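Local atomic coordinates of WR4 (Caenorhabditis elegans, PDB entry 1M1S), a protein that is of unknown function but belongs to the major sperm protein family, as a sperm-specific member with an immunoglobulin-like MSP domain. Residues R54-A62 with V89-F100; P77-E88 with A104-A115. One frame throughout, in Å; residues are numbered along the deposited sequence.

Contact 1 of 2, residues R54-A62 with V89-F100; sequences RPVYGFVDA and VPAEETDPMAPF
Pro96 is the bump that fills the hollow between Tyr57 and Phe59, two rings two residues apart on the same side of strand 57-60. Its CB sits 3.5 Å from the backbone N of Gly58, the residue between the rings, and 3.7 Å from Tyr57 CB, while the far corner of the proline, CG, presses on Phe59 CE1. At Gly58 a CB would collide with Tyr57 O, so the backbone here suits glycine. On the Tyr57 side selenomethionine Met97 lies across the ring at about a right angle, its CG 3.5 Å from the ring centroid and only 8° off the normal; the selenium stays over the same ring, a Met-aromatic contact. Phe100 CD1 reaches the edge of Tyr57 near CE2 (3.6 Å), the two ring planes inclined by 52°. In the immunoglobulin-like MSP sandwich this fastens the connection between strands 79-89 and 107-115, with its short helix, onto strand 51-60. Phe59, its CG beside the backbone N (chi1 -70°), sends its ring into a cup formed by Val89, Glu93, Thr94 and Pro96. Thr94 O meets the ring edge at CE1 (3.1 Å), and Val89 CG2 approaches CE2 obliquely at 3.8 Å. Arg38 adds a cation-pi contact to Phe59 and donates to Glu93 O. The loop is braced from within: Glu93 OE2 accepts from Asp95 N, and Asp95 OD1 takes a weak capping bond from Met97 N.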
# COMPACT_ATOMS: atom_id res chain seq x y z
N ARG A 54 -5.63 4.43 3.02
CA ARG A 54 -5.54 4.08 4.45
C ARG A 54 -5.24 2.60 4.63
O ARG A 54 -5.86 1.76 3.98
CB ARG A 54 -6.86 4.40 5.17
CG ARG A 54 -7.39 5.80 5.00
CD ARG A 54 -8.35 6.16 6.10
NE ARG A 54 -8.87 7.52 5.95
CZ ARG A 54 -8.12 8.63 5.95
NH1 ARG A 54 -6.80 8.55 6.09
NH2 ARG A 54 -8.70 9.81 5.79
N PRO A 55 -4.30 2.22 5.53
CA PRO A 55 -3.46 3.05 6.42
C PRO A 55 -2.28 3.55 5.61
O PRO A 55 -2.25 3.38 4.40
CB PRO A 55 -3.01 2.02 7.48
CG PRO A 55 -3.57 0.68 7.06
CD PRO A 55 -3.92 0.82 5.62
N VAL A 56 -1.33 4.24 6.25
CA VAL A 56 -0.16 4.71 5.53
C VAL A 56 0.95 3.71 5.86
O VAL A 56 1.69 3.27 4.98
CB VAL A 56 0.27 6.11 5.94
CG1 VAL A 56 1.51 6.52 5.17
CG2 VAL A 56 -0.85 7.08 5.68
N TYR A 57 1.01 3.37 7.14
CA TYR A 57 1.96 2.39 7.66
C TYR A 57 1.20 1.19 8.18
O TYR A 57 -0.01 1.26 8.37
CB TYR A 57 2.78 3.01 8.78
CG TYR A 57 3.82 3.98 8.27
CD1 TYR A 57 3.51 5.32 8.05
CD2 TYR A 57 5.11 3.54 7.94
CE1 TYR A 57 4.46 6.19 7.53
CE2 TYR A 57 6.06 4.41 7.42
CZ TYR A 57 5.72 5.73 7.21
OH TYR A 57 6.63 6.61 6.67
N GLY A 58 1.88 0.07 8.38
CA GLY A 58 1.18 -1.10 8.91
C GLY A 58 1.91 -2.42 8.83
O GLY A 58 2.85 -2.57 8.04
N PHE A 59 1.46 -3.40 9.62
CA PHE A 59 2.09 -4.71 9.62
C PHE A 59 1.30 -5.72 8.85
O PHE A 59 0.14 -5.48 8.55
CB PHE A 59 2.25 -5.21 11.04
CG PHE A 59 3.27 -4.46 11.79
CD1 PHE A 59 2.92 -3.74 12.90
CD2 PHE A 59 4.59 -4.47 11.38
CE1 PHE A 59 3.86 -3.01 13.60
CE2 PHE A 59 5.55 -3.74 12.06
CZ PHE A 59 5.18 -3.01 13.18
N VAL A 60 1.98 -6.76 8.39
CA VAL A 60 1.33 -7.87 7.70
C VAL A 60 2.01 -9.07 8.30
O VAL A 60 3.17 -9.37 7.99
CB VAL A 60 1.52 -7.93 6.16
CG1 VAL A 60 0.62 -9.04 5.59
CG2 VAL A 60 1.19 -6.59 5.51
N ASP A 61 1.29 -9.75 9.18
CA ASP A 61 1.83 -10.94 9.81
C ASP A 61 2.49 -11.84 8.77
O ASP A 61 2.33 -11.62 7.57
CB ASP A 61 0.74 -11.68 10.57
CG ASP A 61 0.28 -10.93 11.82
OD1 ASP A 61 1.08 -10.14 12.38
OD2 ASP A 61 -0.87 -11.14 12.25
N ALA A 62 3.26 -12.81 9.23
CA ALA A 62 3.96 -13.73 8.35
C ALA A 62 2.95 -14.60 7.60
O ALA A 62 2.04 -15.17 8.23
CB ALA A 62 4.90 -14.58 9.15
N VAL A 89 10.44 -7.55 9.69
CA VAL A 89 10.55 -7.09 11.06
C VAL A 89 10.41 -8.20 12.11
O VAL A 89 9.63 -9.16 11.91
CB VAL A 89 9.49 -5.96 11.36
CG1 VAL A 89 9.75 -4.73 10.50
CG2 VAL A 89 8.08 -6.47 11.15
N PRO A 90 11.17 -8.10 13.22
CA PRO A 90 11.07 -9.13 14.26
C PRO A 90 9.72 -8.94 14.90
O PRO A 90 9.19 -7.82 14.92
CB PRO A 90 12.13 -8.71 15.27
CG PRO A 90 13.08 -7.91 14.46
CD PRO A 90 12.19 -7.10 13.61
N ALA A 91 9.17 -10.03 15.44
CA ALA A 91 7.89 -9.97 16.13
C ALA A 91 7.92 -8.74 17.09
O ALA A 91 6.98 -7.94 17.13
CB ALA A 91 7.68 -11.27 16.91
N GLU A 92 9.10 -8.55 17.68
CA GLU A 92 9.46 -7.49 18.65
C GLU A 92 9.14 -6.06 18.27
O GLU A 92 8.91 -5.23 19.15
CB GLU A 92 10.96 -7.60 18.98
CG GLU A 92 11.58 -6.38 19.63
CD GLU A 92 12.69 -6.71 20.61
OE1 GLU A 92 13.24 -7.84 20.51
OE2 GLU A 92 13.01 -5.87 21.49
N GLU A 93 9.12 -5.77 16.97
CA GLU A 93 8.85 -4.42 16.49
C GLU A 93 7.44 -3.85 16.67
O GLU A 93 6.45 -4.31 16.09
CB GLU A 93 9.30 -4.24 15.04
CG GLU A 93 9.25 -2.77 14.57
CD GLU A 93 10.08 -1.83 15.45
OE1 GLU A 93 11.30 -1.72 15.21
OE2 GLU A 93 9.51 -1.21 16.37
N THR A 94 7.43 -2.75 17.43
CA THR A 94 6.24 -2.00 17.78
C THR A 94 5.70 -1.16 16.65
O THR A 94 4.61 -1.42 16.16
CB THR A 94 6.50 -1.06 18.99
OG1 THR A 94 6.72 -1.85 20.16
CG2 THR A 94 5.30 -0.12 19.23
N ASP A 95 6.52 -0.18 16.25
CA ASP A 95 6.25 0.85 15.23
C ASP A 95 6.47 0.40 13.78
O ASP A 95 7.53 -0.12 13.43
CB ASP A 95 7.10 2.10 15.57
CG ASP A 95 6.75 3.33 14.71
OD1 ASP A 95 5.57 3.53 14.34
OD2 ASP A 95 7.69 4.12 14.43
N PRO A 96 5.46 0.61 12.91
CA PRO A 96 5.59 0.22 11.52
C PRO A 96 6.51 1.21 10.84
O PRO A 96 6.97 0.96 9.74
CB PRO A 96 4.16 0.35 11.00
CG PRO A 96 3.32 0.33 12.24
CD PRO A 96 4.11 1.15 13.15
N MSE A 97 6.76 2.35 11.50
CA MSE A 97 7.63 3.38 10.94
C MSE A 97 9.11 3.18 11.23
O MSE A 97 9.93 3.78 10.54
CB MSE A 97 7.24 4.79 11.40
CG MSE A 97 5.82 5.16 11.11
SE MSE A 97 5.42 7.03 11.57
CE MSE A 97 3.78 6.62 12.65
N ALA A 98 9.45 2.40 12.26
CA ALA A 98 10.84 2.16 12.64
C ALA A 98 11.77 1.69 11.51
O ALA A 98 12.80 2.33 11.27
CB ALA A 98 10.93 1.25 13.84
N PRO A 99 11.40 0.62 10.76
CA PRO A 99 12.32 0.21 9.69
C PRO A 99 12.34 1.16 8.47
O PRO A 99 13.14 0.97 7.57
CB PRO A 99 11.83 -1.20 9.33
CG PRO A 99 10.39 -1.10 9.56
CD PRO A 99 10.28 -0.34 10.87
N PHE A 100 11.47 2.17 8.45
CA PHE A 100 11.43 3.12 7.33
C PHE A 100 12.16 4.42 7.66
O PHE A 100 12.82 4.99 6.80
CB PHE A 100 9.99 3.37 6.85
CG PHE A 100 9.31 2.13 6.35
CD1 PHE A 100 8.25 1.57 7.07
CD2 PHE A 100 9.78 1.48 5.21
CE1 PHE A 100 7.67 0.36 6.68
CE2 PHE A 100 9.21 0.27 4.80
CZ PHE A 100 8.15 -0.30 5.54

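Contact 2 of 2, residues P77-E88 with A104-A115; sequences PKEDKIVIQYAE and AQQGEIIVKLIA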
# COMPACT_ATOMS: atom_id res chain seq x y z
N PRO A 77 -9.93 13.31 -14.76
CA PRO A 77 -9.61 11.95 -15.21
C PRO A 77 -8.13 11.81 -15.60
O PRO A 77 -7.71 12.25 -16.67
CB PRO A 77 -10.51 11.77 -16.45
CG PRO A 77 -10.70 13.15 -16.94
CD PRO A 77 -10.95 13.90 -15.65
N LYS A 78 -7.33 11.25 -14.69
CA LYS A 78 -5.91 11.02 -14.94
C LYS A 78 -5.45 9.77 -14.22
O LYS A 78 -6.21 9.11 -13.52
CB LYS A 78 -5.06 12.22 -14.51
CG LYS A 78 -4.97 12.43 -13.03
CD LYS A 78 -4.09 13.63 -12.71
CE LYS A 78 -2.67 13.23 -12.27
NZ LYS A 78 -1.81 12.58 -13.29
N GLU A 79 -4.18 9.45 -14.40
CA GLU A 79 -3.60 8.30 -13.76
C GLU A 79 -2.63 8.76 -12.67
O GLU A 79 -1.98 9.82 -12.80
CB GLU A 79 -2.93 7.43 -14.82
CG GLU A 79 -3.94 6.91 -15.84
CD GLU A 79 -3.35 5.98 -16.90
OE1 GLU A 79 -2.14 5.64 -16.83
OE2 GLU A 79 -4.11 5.60 -17.81
N ASP A 80 -2.61 8.01 -11.57
CA ASP A 80 -1.73 8.28 -10.43
C ASP A 80 -1.22 6.96 -9.89
O ASP A 80 -1.62 5.90 -10.37
CB ASP A 80 -2.50 9.03 -9.36
CG ASP A 80 -2.67 10.48 -9.69
OD1 ASP A 80 -1.68 11.21 -9.60
OD2 ASP A 80 -3.79 10.88 -10.07
N LYS A 81 -0.34 6.99 -8.89
CA LYS A 81 0.16 5.73 -8.34
C LYS A 81 0.38 5.74 -6.84
O LYS A 81 0.49 6.80 -6.21
CB LYS A 81 1.46 5.31 -9.02
CG LYS A 81 2.59 6.30 -8.79
CD LYS A 81 3.91 5.78 -9.27
CE LYS A 81 4.89 6.89 -9.33
NZ LYS A 81 6.21 6.30 -9.55
N ILE A 82 0.52 4.54 -6.28
CA ILE A 82 0.78 4.32 -4.86
C ILE A 82 1.96 3.37 -4.83
O ILE A 82 1.96 2.38 -5.56
CB ILE A 82 -0.41 3.62 -4.18
CG1 ILE A 82 -1.43 4.64 -3.69
CG2 ILE A 82 0.05 2.72 -3.04
CD1 ILE A 82 -2.68 4.00 -3.27
N VAL A 83 2.98 3.69 -4.05
CA VAL A 83 4.13 2.80 -3.97
C VAL A 83 4.18 2.23 -2.57
O VAL A 83 4.33 2.97 -1.61
CB VAL A 83 5.47 3.53 -4.28
CG1 VAL A 83 6.61 2.53 -4.30
CG2 VAL A 83 5.41 4.18 -5.62
N ILE A 84 4.04 0.91 -2.47
CA ILE A 84 4.09 0.27 -1.17
C ILE A 84 5.49 -0.27 -0.97
O ILE A 84 5.98 -1.03 -1.80
CB ILE A 84 3.07 -0.89 -1.04
CG1 ILE A 84 1.68 -0.39 -1.35
CG2 ILE A 84 3.07 -1.45 0.39
CD1 ILE A 84 0.78 -1.49 -1.70
N GLN A 85 6.16 0.23 0.06
CA GLN A 85 7.50 -0.24 0.40
C GLN A 85 7.32 -1.19 1.57
O GLN A 85 6.37 -1.02 2.34
CB GLN A 85 8.40 0.91 0.85
CG GLN A 85 8.64 2.01 -0.19
CD GLN A 85 9.81 2.91 0.17
OE1 GLN A 85 10.07 3.17 1.35
NE2 GLN A 85 10.54 3.39 -0.85
N TYR A 86 8.16 -2.21 1.68
CA TYR A 86 8.07 -3.16 2.80
C TYR A 86 9.41 -3.45 3.43
O TYR A 86 10.44 -3.06 2.90
CB TYR A 86 7.37 -4.48 2.43
CG TYR A 86 7.96 -5.21 1.26
CD1 TYR A 86 9.01 -6.14 1.42
CD2 TYR A 86 7.49 -4.95 -0.02
CE1 TYR A 86 9.57 -6.79 0.30
CE2 TYR A 86 8.03 -5.59 -1.12
CZ TYR A 86 9.06 -6.49 -0.96
OH TYR A 86 9.60 -7.02 -2.09
N ALA A 87 9.39 -4.16 4.54
CA ALA A 87 10.62 -4.48 5.22
C ALA A 87 10.30 -5.62 6.15
O ALA A 87 9.18 -5.71 6.60
CB ALA A 87 11.07 -3.29 6.04
N GLU A 88 11.27 -6.48 6.44
CA GLU A 88 11.07 -7.59 7.36
C GLU A 88 11.25 -7.08 8.76
O GLU A 88 12.12 -6.25 9.00
CB GLU A 88 12.07 -8.68 7.08
CG GLU A 88 11.70 -9.47 5.89
CD GLU A 88 12.91 -10.03 5.20
OE1 GLU A 88 13.91 -10.30 5.90
OE2 GLU A 88 12.87 -10.19 3.95
N ALA A 104 15.18 1.10 5.76
CA ALA A 104 15.21 -0.34 5.61
C ALA A 104 14.25 -0.95 4.58
O ALA A 104 13.97 -2.16 4.62
CB ALA A 104 15.06 -1.01 6.97
N GLN A 105 13.73 -0.15 3.66
CA GLN A 105 12.86 -0.69 2.61
C GLN A 105 13.60 -1.81 1.84
O GLN A 105 14.77 -1.66 1.47
CB GLN A 105 12.42 0.42 1.64
CG GLN A 105 13.55 1.23 1.00
CD GLN A 105 14.02 2.37 1.87
OE1 GLN A 105 14.53 2.16 2.96
NE2 GLN A 105 13.83 3.58 1.38
N GLN A 106 12.92 -2.94 1.66
CA GLN A 106 13.48 -4.11 0.98
C GLN A 106 12.80 -4.37 -0.36
O GLN A 106 13.15 -5.31 -1.07
CB GLN A 106 13.31 -5.36 1.85
CG GLN A 106 14.12 -5.40 3.13
CD GLN A 106 13.63 -6.47 4.09
OE1 GLN A 106 12.94 -7.41 3.69
NE2 GLN A 106 13.94 -6.29 5.37
N GLY A 107 11.81 -3.56 -0.69
CA GLY A 107 11.11 -3.73 -1.95
C GLY A 107 9.88 -2.85 -2.08
O GLY A 107 9.35 -2.37 -1.08
N GLU A 108 9.42 -2.65 -3.31
CA GLU A 108 8.25 -1.82 -3.54
C GLU A 108 7.40 -2.30 -4.70
O GLU A 108 7.91 -2.76 -5.71
CB GLU A 108 8.62 -0.34 -3.76
CG GLU A 108 9.88 -0.08 -4.59
CD GLU A 108 10.12 1.39 -4.96
OE1 GLU A 108 9.72 1.76 -6.10
OE2 GLU A 108 10.73 2.16 -4.16
N ILE A 109 6.09 -2.22 -4.49
CA ILE A 109 5.09 -2.57 -5.49
C ILE A 109 4.38 -1.26 -5.85
O ILE A 109 4.21 -0.38 -4.99
CB ILE A 109 4.09 -3.61 -4.90
CG1 ILE A 109 4.56 -5.04 -5.18
CG2 ILE A 109 2.73 -3.44 -5.52
CD1 ILE A 109 5.82 -5.47 -4.49
N ILE A 110 4.03 -1.10 -7.12
CA ILE A 110 3.37 0.12 -7.61
C ILE A 110 1.92 -0.13 -7.98
O ILE A 110 1.63 -0.76 -8.98
CB ILE A 110 4.10 0.70 -8.90
CG1 ILE A 110 5.42 1.37 -8.52
CG2 ILE A 110 3.23 1.73 -9.65
CD1 ILE A 110 6.23 1.90 -9.70
N VAL A 111 0.99 0.37 -7.17
CA VAL A 111 -0.41 0.19 -7.53
C VAL A 111 -0.83 1.38 -8.40
O VAL A 111 -0.68 2.55 -8.00
CB VAL A 111 -1.28 0.11 -6.28
CG1 VAL A 111 -2.70 -0.32 -6.66
CG2 VAL A 111 -0.64 -0.82 -5.26
N LYS A 112 -1.29 1.09 -9.61
CA LYS A 112 -1.73 2.12 -10.53
C LYS A 112 -3.10 2.58 -10.09
O LYS A 112 -3.85 1.81 -9.51
CB LYS A 112 -1.87 1.55 -11.93
CG LYS A 112 -0.69 0.73 -12.43
CD LYS A 112 -0.90 0.40 -13.91
CE LYS A 112 0.41 0.09 -14.61
NZ LYS A 112 0.35 0.22 -16.10
N LEU A 113 -3.40 3.85 -10.31
CA LEU A 113 -4.71 4.40 -9.96
C LEU A 113 -5.21 5.23 -11.17
O LEU A 113 -4.81 6.38 -11.37
CB LEU A 113 -4.64 5.22 -8.67
CG LEU A 113 -4.18 4.53 -7.37
CD1 LEU A 113 -4.05 5.55 -6.24
CD2 LEU A 113 -5.11 3.38 -6.97
N ILE A 114 -6.02 4.58 -12.00
CA ILE A 114 -6.58 5.19 -13.21
C ILE A 114 -7.99 5.70 -12.95
O ILE A 114 -8.88 4.92 -12.63
CB ILE A 114 -6.68 4.16 -14.38
CG1 ILE A 114 -5.33 3.50 -14.66
CG2 ILE A 114 -7.19 4.87 -15.62
CD1 ILE A 114 -5.42 2.26 -15.58
N ALA A 115 -8.18 7.00 -13.09
CA ALA A 115 -9.49 7.62 -12.87
C ALA A 115 -9.96 8.13 -14.20
O ALA A 115 -9.33 9.00 -14.78
CB ALA A 115 -9.38 8.75 -11.89
O HOH W 1 12.01 -8.30 -1.11
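Tyr86 lays its ring flat over Gly107, whose CA stands 4.0 Å from the ring centroid, 28° off the normal. The ring gets there because CG sits between the backbone N and the carbonyl carbon (chi1 55°), folding it back across the neighbouring strand; a CB on Gly107 would run into the phenol oxygen. Ile109 CD1 touches the ring edge at CE2, and Tyr86 OH donates to a water that in turn donates to Gln106 O. A leucine in place of Tyr86 would probably leave that water without its phenol donor and Gly107 without its flat cover. Ile82, Ile84, Val111 and Leu113 share the inward face: Ile82 CD1 meets Leu113 CD1 obliquely at 3.6 Å, and Ile84 CD1 meets Val111 CG2 at 3.9 Å. On the other face Val83 runs alongside Ile110, and Glu79 alongside Ile114, each pair turned in one direction. The strands run antiparallel, 154° between their directions; paired backbone bonds join Ile82 with Val111 and Ile84 with Ile109, Ile84 N to Ile109 O being 2.8 Å. Strand 79-88 is bonded on its other edge to strand 38-45. Backbone bonds thus set the register; the mostly aliphatic inward face, with Asp80, held by Ser46, and Tyr86 toward its two ends, packs against Val53, Leu68 and Ile70, while Glu79, Lys81, Glu108 and Lys112 probably keep the other face compatible with solvent.

Overall arrangement
After strands 11-20, 25-33 and 38-45 the chain reaches segment 54-62, the end of strand 51-60 and the turn after it, whose partner comes only at 89-100, so contact 1 closes a loop containing strands 65-72 and 79-89. Contact 2 opens within that loop at 77-88 and closes beyond it at 104-115; the two contacts cross. Segment 89-100 links the two strands of contact 2, so contact 1 pins to strand 51-60 the connection that brings the chain back as strand 107-115. The centres lie about 17 Å apart, yet the contacts touch: Phe100 CZ packs 3.7 Å from Gln85 O, and Pro99 O lies 2.7 Å from Ala104 N, a probable hydrogen bond.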